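Local coordinates for protein A-adding tRNA nucleotidyltransferase (Aquifex aeolicus, PDB 4WBY) that adds the terminal adenosine to tRNA ending in CC, completing the CCA end from ATP with release of diphosphate, at residues Arg253-Trp258 against Val338-Met343; Ile277-Leu282 against Glu302-Met307. All blocks are in the same frame, centred on the assembly; numbering follows the deposited sequence.

Contact 1 (Arg253-Trp258 against Val338-Met343)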
# COMPACT_ATOMS: atom_id res chain seq x y z
N ARG A 253 -14.36 -4.64 6.96
CA ARG A 253 -13.58 -5.71 6.36
C ARG A 253 -14.47 -6.85 5.86
O ARG A 253 -14.24 -7.40 4.78
CB ARG A 253 -12.53 -6.25 7.34
CG ARG A 253 -11.72 -7.41 6.75
CD ARG A 253 -10.48 -7.70 7.57
NE ARG A 253 -10.83 -8.30 8.84
CZ ARG A 253 -9.95 -8.70 9.75
NH1 ARG A 253 -8.65 -8.55 9.53
NH2 ARG A 253 -10.37 -9.24 10.89
N LYS A 254 -15.51 -7.19 6.62
CA LYS A 254 -16.44 -8.22 6.17
C LYS A 254 -17.14 -7.79 4.88
O LYS A 254 -17.32 -8.60 3.97
CB LYS A 254 -17.47 -8.54 7.25
CG LYS A 254 -16.87 -9.18 8.50
CD LYS A 254 -17.94 -9.49 9.53
CE LYS A 254 -17.36 -10.18 10.75
NZ LYS A 254 -16.81 -11.52 10.42
N VAL A 255 -17.52 -6.52 4.80
CA VAL A 255 -18.22 -6.01 3.62
C VAL A 255 -17.30 -6.00 2.40
O VAL A 255 -17.69 -6.41 1.30
CB VAL A 255 -18.78 -4.59 3.87
CG1 VAL A 255 -19.28 -3.95 2.57
CG2 VAL A 255 -19.89 -4.64 4.91
N VAL A 256 -16.07 -5.54 2.60
CA VAL A 256 -15.09 -5.46 1.53
C VAL A 256 -14.71 -6.84 1.00
O VAL A 256 -14.59 -7.04 -0.21
CB VAL A 256 -13.82 -4.71 2.00
CG1 VAL A 256 -12.62 -5.03 1.11
CG2 VAL A 256 -14.09 -3.22 2.07
N ASP A 257 -14.52 -7.79 1.90
CA ASP A 257 -14.16 -9.14 1.50
C ASP A 257 -15.30 -9.76 0.69
O ASP A 257 -15.07 -10.44 -0.32
CB ASP A 257 -13.84 -10.01 2.71
CG ASP A 257 -12.51 -9.64 3.37
OD1 ASP A 257 -11.70 -8.91 2.75
OD2 ASP A 257 -12.27 -10.08 4.51
N TRP A 258 -16.53 -9.50 1.12
CA TRP A 258 -17.71 -9.98 0.39
C TRP A 258 -17.77 -9.36 -1.00
O TRP A 258 -17.97 -10.06 -2.00
CB TRP A 258 -18.98 -9.67 1.18
CG TRP A 258 -20.25 -9.89 0.40
CD1 TRP A 258 -20.92 -11.06 0.23
CD2 TRP A 258 -20.99 -8.90 -0.33
NE1 TRP A 258 -22.03 -10.87 -0.55
CE2 TRP A 258 -22.10 -9.55 -0.91
CE3 TRP A 258 -20.83 -7.53 -0.54
CZ2 TRP A 258 -23.04 -8.88 -1.69
CZ3 TRP A 258 -21.76 -6.86 -1.32
CH2 TRP A 258 -22.85 -7.53 -1.89
N VAL A 338 -20.00 4.33 -1.59
CA VAL A 338 -21.10 4.74 -0.72
C VAL A 338 -22.00 3.53 -0.43
O VAL A 338 -22.49 3.38 0.68
CB VAL A 338 -21.94 5.90 -1.33
CG1 VAL A 338 -23.14 6.23 -0.45
CG2 VAL A 338 -21.06 7.13 -1.54
N LEU A 339 -22.19 2.66 -1.43
CA LEU A 339 -22.95 1.44 -1.21
C LEU A 339 -22.33 0.58 -0.11
O LEU A 339 -23.04 0.05 0.75
CB LEU A 339 -23.04 0.61 -2.49
CG LEU A 339 -23.69 1.30 -3.68
CD1 LEU A 339 -23.69 0.36 -4.87
CD2 LEU A 339 -25.10 1.74 -3.34
N LEU A 340 -21.01 0.44 -0.13
CA LEU A 340 -20.34 -0.39 0.87
C LEU A 340 -20.43 0.26 2.25
O LEU A 340 -20.62 -0.43 3.25
CB LEU A 340 -18.89 -0.65 0.46
CG LEU A 340 -18.77 -1.38 -0.89
CD1 LEU A 340 -17.32 -1.72 -1.23
CD2 LEU A 340 -19.64 -2.63 -0.91
N LEU A 341 -20.34 1.59 2.30
CA LEU A 341 -20.51 2.31 3.56
C LEU A 341 -21.92 2.09 4.13
O LEU A 341 -22.08 1.90 5.34
CB LEU A 341 -20.24 3.80 3.36
CG LEU A 341 -18.98 4.41 3.99
CD1 LEU A 341 -17.84 3.40 4.13
CD2 LEU A 341 -18.54 5.63 3.20
N LEU A 342 -22.92 2.10 3.26
CA LEU A 342 -24.30 1.89 3.67
C LEU A 342 -24.49 0.49 4.25
O LEU A 342 -25.34 0.29 5.12
CB LEU A 342 -25.26 2.11 2.49
CG LEU A 342 -25.52 3.58 2.14
CD1 LEU A 342 -26.10 3.71 0.75
CD2 LEU A 342 -26.45 4.24 3.16
N MET A 343 -23.68 -0.46 3.80
CA MET A 343 -23.78 -1.83 4.31
C MET A 343 -23.26 -1.98 5.74
O MET A 343 -23.41 -3.04 6.34
CB MET A 343 -23.04 -2.79 3.39
CG MET A 343 -23.77 -2.99 2.08
SD MET A 343 -22.96 -4.18 1.00
CE MET A 343 -23.04 -5.66 1.99

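Contact 2 (Ile277-Leu282 against Glu302-Met307)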
# COMPACT_ATOMS: atom_id res chain seq x y z
N ILE A 277 -13.59 5.84 7.24
CA ILE A 277 -14.14 5.48 8.55
C ILE A 277 -13.26 6.04 9.68
O ILE A 277 -13.77 6.60 10.65
CB ILE A 277 -14.30 3.95 8.71
CG1 ILE A 277 -15.36 3.41 7.74
CG2 ILE A 277 -14.65 3.59 10.14
CD1 ILE A 277 -16.70 4.14 7.82
N LEU A 278 -11.94 5.91 9.54
CA LEU A 278 -10.99 6.43 10.52
C LEU A 278 -11.16 7.92 10.82
O LEU A 278 -11.05 8.34 11.96
CB LEU A 278 -9.56 6.21 10.05
CG LEU A 278 -8.75 5.02 10.52
CD1 LEU A 278 -7.39 5.15 9.87
CD2 LEU A 278 -8.63 5.00 12.03
N ILE A 279 -11.42 8.71 9.78
CA ILE A 279 -11.48 10.16 9.94
C ILE A 279 -12.91 10.67 10.01
O ILE A 279 -13.15 11.87 9.91
CB ILE A 279 -10.72 10.88 8.80
CG1 ILE A 279 -11.41 10.62 7.45
CG2 ILE A 279 -9.25 10.45 8.78
CD1 ILE A 279 -10.91 11.51 6.32
N SER A 280 -13.85 9.75 10.21
CA SER A 280 -15.26 10.09 10.14
C SER A 280 -15.74 10.96 11.29
O SER A 280 -16.85 11.48 11.23
CB SER A 280 -16.10 8.81 10.07
OG SER A 280 -15.99 8.05 11.26
N ASN A 281 -14.94 11.13 12.34
CA ASN A 281 -15.36 12.01 13.43
C ASN A 281 -14.67 13.38 13.41
O ASN A 281 -14.97 14.24 14.23
CB ASN A 281 -15.13 11.33 14.78
CG ASN A 281 -16.14 10.25 15.06
OD1 ASN A 281 -17.30 10.35 14.66
ND2 ASN A 281 -15.70 9.20 15.74
N LEU A 282 -13.75 13.56 12.47
CA LEU A 282 -13.16 14.88 12.23
C LEU A 282 -14.20 15.84 11.69
O LEU A 282 -15.14 15.43 11.01
CB LEU A 282 -12.01 14.79 11.23
CG LEU A 282 -10.72 14.05 11.56
CD1 LEU A 282 -9.76 14.24 10.40
CD2 LEU A 282 -10.11 14.56 12.86
N GLU A 302 -15.20 12.77 -2.96
CA GLU A 302 -16.63 12.95 -3.13
C GLU A 302 -17.41 12.07 -2.15
O GLU A 302 -18.41 12.49 -1.58
CB GLU A 302 -17.05 12.63 -4.57
CG GLU A 302 -16.45 13.57 -5.63
CD GLU A 302 -17.02 14.98 -5.61
OE1 GLU A 302 -18.01 15.24 -4.90
OE2 GLU A 302 -16.46 15.84 -6.33
N THR A 303 -16.94 10.84 -1.92
CA THR A 303 -17.61 9.98 -0.95
C THR A 303 -17.49 10.56 0.46
O THR A 303 -18.45 10.49 1.23
CB THR A 303 -17.06 8.54 -1.00
OG1 THR A 303 -17.54 7.93 -2.20
CG2 THR A 303 -17.55 7.71 0.19
N TYR A 304 -16.35 11.15 0.80
CA TYR A 304 -16.23 11.81 2.10
C TYR A 304 -17.21 12.98 2.26
O TYR A 304 -17.88 13.09 3.30
CB TYR A 304 -14.80 12.29 2.33
CG TYR A 304 -14.64 12.98 3.67
CD1 TYR A 304 -14.63 12.26 4.86
CD2 TYR A 304 -14.53 14.36 3.74
CE1 TYR A 304 -14.52 12.90 6.08
CE2 TYR A 304 -14.41 15.01 4.95
CZ TYR A 304 -14.40 14.28 6.12
OH TYR A 304 -14.29 14.95 7.31
N LYS A 305 -17.31 13.84 1.26
CA LYS A 305 -18.24 14.96 1.32
C LYS A 305 -19.66 14.43 1.48
O LYS A 305 -20.45 14.95 2.28
CB LYS A 305 -18.12 15.84 0.08
CG LYS A 305 -19.01 17.09 0.08
CD LYS A 305 -18.78 17.89 -1.19
CE LYS A 305 -19.51 19.22 -1.18
NZ LYS A 305 -19.22 19.97 -2.43
N PHE A 306 -19.97 13.37 0.74
CA PHE A 306 -21.29 12.74 0.80
C PHE A 306 -21.55 12.16 2.19
O PHE A 306 -22.64 12.33 2.75
CB PHE A 306 -21.41 11.65 -0.27
CG PHE A 306 -22.82 11.17 -0.47
CD1 PHE A 306 -23.36 10.16 0.32
CD2 PHE A 306 -23.62 11.75 -1.45
CE1 PHE A 306 -24.67 9.74 0.13
CE2 PHE A 306 -24.93 11.33 -1.65
CZ PHE A 306 -25.46 10.32 -0.86
N MET A 307 -20.55 11.49 2.74
CA MET A 307 -20.61 10.91 4.07
C MET A 307 -20.98 12.00 5.09
O MET A 307 -21.83 11.79 5.96
CB MET A 307 -19.27 10.24 4.43
CG MET A 307 -19.33 9.34 5.67
SD MET A 307 -17.79 8.49 6.06
CE MET A 307 -16.80 9.85 6.66
O HOH W 1 -15.06 13.59 9.34

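Contact 1 (Arg253-Trp258 against Val338-Met343)
M343 lays its thioether end against the six-membered ring of W258, a Met-aromatic contact that joins helix 243-262 to residues 338-343. This is apolar packing in the helical region that follows the N-terminal nucleotidyltransferase head. M343 SD lies 3.7 Å from W258 CZ3. The sulfur approaches the ring obliquely, 49° off its normal. The methyl is set more squarely over the ring: M343 CE is 4.2 Å from the centroid of the six-membered ring and 29° off the normal, an off-centre CH-pi contact. The methionine chain is extended through chi2 and bends at chi3, and this bend turns CE onto the indole. The two side chains meet at about a right angle. F263 makes an edge-to-face contact with the same indole.

V255, one helical turn before W258, makes the other half of the contact. It points toward the other segment. CG1 stands anti to the backbone N (chi1 170°), where it meets L340 and also touches M343; CG2 meets M343. No hydrogen bond crosses the contact, so dispersion and shape fit hold it. I352 of helix 349-359 packs on M343 from outside the pair. V255 CG1 touches L340 CD2 at 3.7 Å, while V255 CG2 lies 4.0 Å from M343 CB.

Contact 2 (Ile277-Leu282 against Glu302-Met307)
A type I beta turn, I279 to L282, follows helix 271-278 and packs on one side of helix 298-309 in the helical part of the chain. Y304 reaches the turn in two ways. Its CG is anti to the backbone N (chi1 179°), which sends the ring out to the turn residues. There I279 CD1 meets the ring obliquely, 3.9 Å from Y304 CE1. The phenol oxygen works through one water. Y304 OH donates to this water at 2.6 Å. The water in turn donates to I279 O at 2.6 Å and to L282 O at 2.5 Å, so it bridges the first and last carbonyls of the turn.

M307, one helical turn further on, adds an apolar touch. Its chain bends at chi3, and M307 CE rests 3.6 Å from S280 CB. The hydroxyl of this serine turns back to its own helix end: S280 OG donates to I277 O at 2.7 Å, tilted 18° from the carbonyl plane. I277 O also accepts from S280 N. A phenylalanine in place of Y304 would remove the hydroxyl, and the water would probably lose the donor that ties it to the helix and sit less firmly between the two carbonyls. K308 NZ, on the same helix just past the segment, hydrogen-bonds to S280 O and L282 O. The turn is thus held to the helix by a water bridge, apolar packing and the K308 bonds, with no direct hydrogen bond between 277-282 and 302-307.

In the fold
Contacts 1 and 2 lie in the helical region that follows the nucleotidyltransferase head in this piece of the longer protein. Their centres lie about 15 Å apart, and contact 2 is nested within the chain loop that contact 1 closes. Helix 336-342 joins them. One side of it serves contact 1, while V338 and L341 pack on contact 2: V338 CG2 is 3.7 Å from T303 OG1, and L341 CD1 is 3.9 Å from I277 CD1. Helix 243-262 supplies the first segment of contact 1; helix 271-278 and the turn after it supply that of contact 2. Both contacts are buried and lie away from the ATP and magnesium sites.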